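Local atomic coordinates of aminoglycoside 6-adenylyltransferase (Bacillus subtilis, PDB entry 2PBE), a protein that transfers an adenylyl group from ATP to the 6-hydroxyl of streptomycin, or a guanylyl group from GTP, and so gives the bacterium resistance to this antibiotic. Residues A[45-50]-A[102-107]. Sequence-based numbering, arbitrary orientation.
Sequences YDISYF and LDLTLI
Segments 45-50 and 102-107 run parallel, their axes 4.7 Å apart and 18° askew, joined by five backbone hydrogen bonds, the first from Asp103 N to Tyr45 O. Ile47 and Tyr49 give their N-H to the carbonyls of Asp103 and Thr105, and their own carbonyl oxygens accept from the N-H of Thr105 and of Ile107. Strand 23-28 beyond 45-50 and strand 90-96 beyond 102-107, both antiparallel, place the pair inside the mixed sheet of the nucleotidyltransferase fold. Tyr45, Ile47 and Leu102 pack on helix 6-19, a buried face suited to aliphatic chains; Leu102 CD1 meets Ile47 CG1 at 3.5 Å. Leu104 CD1, brought round by a chi2 of 73°, sits over one face of the Tyr49 ring, 3.8 Å from its centroid, and also touches Ile47 CB. A phenol suits this place because its OH bonds to Phe13 O. On the opposite, more polar face the carboxylates of Asp46, which is exposed, and Asp103 stand side by side in nearly parallel planes; Asp103's salt bridge to Lys101 probably eases their repulsion. A water links Ile47 O to Thr105 OG1. Branched Ile107 runs alongside Phe50, CB over one ring face and CD1 3.5 Å from Phe50 CZ.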
ATOM      1  N   TYR A  45       8.297   8.380 -15.428  1.00 59.55           N
ATOM      2  CA  TYR A  45       7.352   7.413 -14.897  1.00 54.54           C
ATOM      3  C   TYR A  45       6.804   6.470 -15.948  1.00 51.33           C
ATOM      4  O   TYR A  45       6.345   6.876 -17.016  1.00 50.14           O
ATOM      5  CB  TYR A  45       6.219   8.144 -14.204  1.00 53.77           C
ATOM      6  CG  TYR A  45       6.729   8.982 -13.057  1.00 53.24           C
ATOM      7  CD1 TYR A  45       7.035   8.383 -11.810  1.00 53.27           C
ATOM      8  CD2 TYR A  45       6.970  10.375 -13.219  1.00 53.53           C
ATOM      9  CE1 TYR A  45       7.569   9.155 -10.729  1.00 54.12           C
ATOM     10  CE2 TYR A  45       7.511  11.166 -12.150  1.00 53.42           C
ATOM     11  CZ  TYR A  45       7.807  10.542 -10.904  1.00 54.17           C
ATOM     12  OH  TYR A  45       8.352  11.273  -9.862  1.00 54.02           O
ATOM     13  N   ASP A  46       6.899   5.187 -15.632  1.00 49.13           N
ATOM     14  CA  ASP A  46       6.413   4.122 -16.509  1.00 47.40           C
ATOM     15  C   ASP A  46       5.259   3.406 -15.864  1.00 44.54           C
ATOM     16  O   ASP A  46       5.448   2.568 -15.002  1.00 44.76           O
ATOM     17  CB  ASP A  46       7.513   3.112 -16.780  1.00 50.58           C
ATOM     18  CG  ASP A  46       8.139   3.286 -18.150  1.00 53.71           C
ATOM     19  OD1 ASP A  46       7.520   2.814 -19.133  1.00 56.29           O
ATOM     20  OD2 ASP A  46       9.239   3.900 -18.245  1.00 54.07           O
ATOM     21  N   ILE A  47       4.057   3.772 -16.272  1.00 40.69           N
ATOM     22  CA  ILE A  47       2.852   3.211 -15.708  1.00 37.17           C
ATOM     23  C   ILE A  47       2.031   2.453 -16.730  1.00 35.80           C
ATOM     24  O   ILE A  47       2.012   2.809 -17.902  1.00 37.58           O
ATOM     25  CB  ILE A  47       1.980   4.334 -15.140  1.00 36.86           C
ATOM     26  CG1 ILE A  47       2.834   5.253 -14.258  1.00 36.23           C
ATOM     27  CG2 ILE A  47       0.807   3.755 -14.358  1.00 36.03           C
ATOM     28  CD1 ILE A  47       3.453   4.582 -13.028  1.00 37.30           C
ATOM     29  N   SER A  48       1.352   1.405 -16.279  1.00 33.24           N
ATOM     30  CA  SER A  48       0.489   0.608 -17.145  1.00 31.09           C
ATOM     31  C   SER A  48      -0.822   0.342 -16.419  1.00 29.84           C
ATOM     32  O   SER A  48      -0.824  -0.173 -15.295  1.00 29.30           O
ATOM     33  CB  SER A  48       1.125  -0.747 -17.478  1.00 31.19           C
ATOM     34  OG  SER A  48       2.270  -0.617 -18.286  1.00 31.33           O
ATOM     35  N   TYR A  49      -1.930   0.696 -17.060  1.00 27.91           N
ATOM     36  CA  TYR A  49      -3.258   0.457 -16.502  1.00 25.56           C
ATOM     37  C   TYR A  49      -3.937  -0.633 -17.312  1.00 25.87           C
ATOM     38  O   TYR A  49      -4.114  -0.489 -18.523  1.00 25.98           O
ATOM     39  CB  TYR A  49      -4.149   1.702 -16.599  1.00 24.35           C
ATOM     40  CG  TYR A  49      -3.773   2.910 -15.763  1.00 23.16           C
ATOM     41  CD1 TYR A  49      -3.236   2.761 -14.456  1.00 22.82           C
ATOM     42  CD2 TYR A  49      -4.074   4.217 -16.229  1.00 21.36           C
ATOM     43  CE1 TYR A  49      -3.017   3.900 -13.626  1.00 23.04           C
ATOM     44  CE2 TYR A  49      -3.859   5.358 -15.413  1.00 22.32           C
ATOM     45  CZ  TYR A  49      -3.335   5.195 -14.110  1.00 23.88           C
ATOM     46  OH  TYR A  49      -3.153   6.308 -13.300  1.00 26.20           O
ATOM     47  N   PHE A  50      -4.309  -1.731 -16.657  1.00 25.65           N
ATOM     48  CA  PHE A  50      -5.003  -2.810 -17.361  1.00 25.95           C
ATOM     49  C   PHE A  50      -6.454  -2.447 -17.181  1.00 26.59           C
ATOM     50  O   PHE A  50      -6.942  -2.381 -16.049  1.00 28.77           O
ATOM     51  CB  PHE A  50      -4.675  -4.158 -16.738  1.00 27.10           C
ATOM     52  CG  PHE A  50      -3.302  -4.627 -17.047  1.00 29.44           C
ATOM     53  CD1 PHE A  50      -3.085  -5.567 -18.058  1.00 31.95           C
ATOM     54  CD2 PHE A  50      -2.197  -4.072 -16.384  1.00 31.00           C
ATOM     55  CE1 PHE A  50      -1.767  -5.955 -18.424  1.00 31.97           C
ATOM     56  CE2 PHE A  50      -0.867  -4.443 -16.734  1.00 31.43           C
ATOM     57  CZ  PHE A  50      -0.656  -5.389 -17.761  1.00 31.64           C
ATOM     58  N   LEU A 102       5.934  11.213 -18.201  1.00 33.68           N
ATOM     59  CA  LEU A 102       5.215   9.987 -17.938  1.00 32.93           C
ATOM     60  C   LEU A 102       5.068   9.207 -19.226  1.00 34.44           C
ATOM     61  O   LEU A 102       5.026   9.782 -20.313  1.00 34.90           O
ATOM     62  CB  LEU A 102       3.830  10.292 -17.349  1.00 29.65           C
ATOM     63  CG  LEU A 102       2.848   9.114 -17.286  1.00 29.19           C
ATOM     64  CD1 LEU A 102       3.311   8.089 -16.258  1.00 28.06           C
ATOM     65  CD2 LEU A 102       1.478   9.611 -16.963  1.00 28.54           C
ATOM     66  N   ASP A 103       5.006   7.889 -19.079  1.00 35.38           N
ATOM     67  CA  ASP A 103       4.804   6.974 -20.180  1.00 35.51           C
ATOM     68  C   ASP A 103       3.698   6.048 -19.666  1.00 34.76           C
ATOM     69  O   ASP A 103       3.937   5.181 -18.836  1.00 36.12           O
ATOM     70  CB  ASP A 103       6.076   6.185 -20.447  1.00 39.23           C
ATOM     71  CG  ASP A 103       6.522   6.287 -21.885  1.00 44.90           C
ATOM     72  OD1 ASP A 103       5.742   5.863 -22.770  1.00 47.24           O
ATOM     73  OD2 ASP A 103       7.648   6.796 -22.130  1.00 47.51           O
ATOM     74  N   LEU A 104       2.476   6.264 -20.136  1.00 32.22           N
ATOM     75  CA  LEU A 104       1.321   5.477 -19.698  1.00 29.61           C
ATOM     76  C   LEU A 104       0.794   4.552 -20.775  1.00 29.22           C
ATOM     77  O   LEU A 104       0.479   4.995 -21.868  1.00 29.11           O
ATOM     78  CB  LEU A 104       0.202   6.427 -19.265  1.00 28.44           C
ATOM     79  CG  LEU A 104      -1.090   5.847 -18.698  1.00 27.79           C
ATOM     80  CD1 LEU A 104      -0.839   5.319 -17.294  1.00 28.74           C
ATOM     81  CD2 LEU A 104      -2.135   6.937 -18.652  1.00 28.02           C
ATOM     82  N   THR A 105       0.683   3.268 -20.467  1.00 28.45           N
ATOM     83  CA  THR A 105       0.164   2.322 -21.444  1.00 27.94           C
ATOM     84  C   THR A 105      -1.161   1.774 -20.959  1.00 28.02           C
ATOM     85  O   THR A 105      -1.323   1.511 -19.772  1.00 28.72           O
ATOM     86  CB  THR A 105       1.127   1.145 -21.660  1.00 27.05           C
ATOM     87  OG1 THR A 105       2.413   1.645 -22.032  1.00 25.94           O
ATOM     88  CG2 THR A 105       0.619   0.222 -22.755  1.00 27.21           C
ATOM     89  N   LEU A 106      -2.106   1.622 -21.880  1.00 28.00           N
ATOM     90  CA  LEU A 106      -3.429   1.079 -21.565  1.00 28.69           C
ATOM     91  C   LEU A 106      -3.531  -0.298 -22.215  1.00 29.57           C
ATOM     92  O   LEU A 106      -3.729  -0.429 -23.426  1.00 30.96           O
ATOM     93  CB  LEU A 106      -4.553   1.994 -22.081  1.00 26.07           C
ATOM     94  CG  LEU A 106      -4.635   3.435 -21.552  1.00 26.50           C
ATOM     95  CD1 LEU A 106      -5.856   4.128 -22.159  1.00 24.42           C
ATOM     96  CD2 LEU A 106      -4.722   3.456 -20.043  1.00 22.88           C
ATOM     97  N   ILE A 107      -3.364  -1.329 -21.402  1.00 29.31           N
ATOM     98  CA  ILE A 107      -3.416  -2.704 -21.866  1.00 27.83           C
ATOM     99  C   ILE A 107      -4.772  -3.329 -21.555  1.00 27.54           C
ATOM    100  O   ILE A 107      -5.319  -3.111 -20.482  1.00 28.00           O
ATOM    101  CB  ILE A 107      -2.324  -3.524 -21.162  1.00 27.04           C
ATOM    102  CG1 ILE A 107      -0.973  -2.820 -21.327  1.00 25.32           C
ATOM    103  CG2 ILE A 107      -2.299  -4.949 -21.702  1.00 25.84           C
ATOM    104  CD1 ILE A 107       0.140  -3.440 -20.510  1.00 24.66           C
TER
HETATM  105  O   HOH W   1       3.855   2.456 -19.962  1.00 39.81           O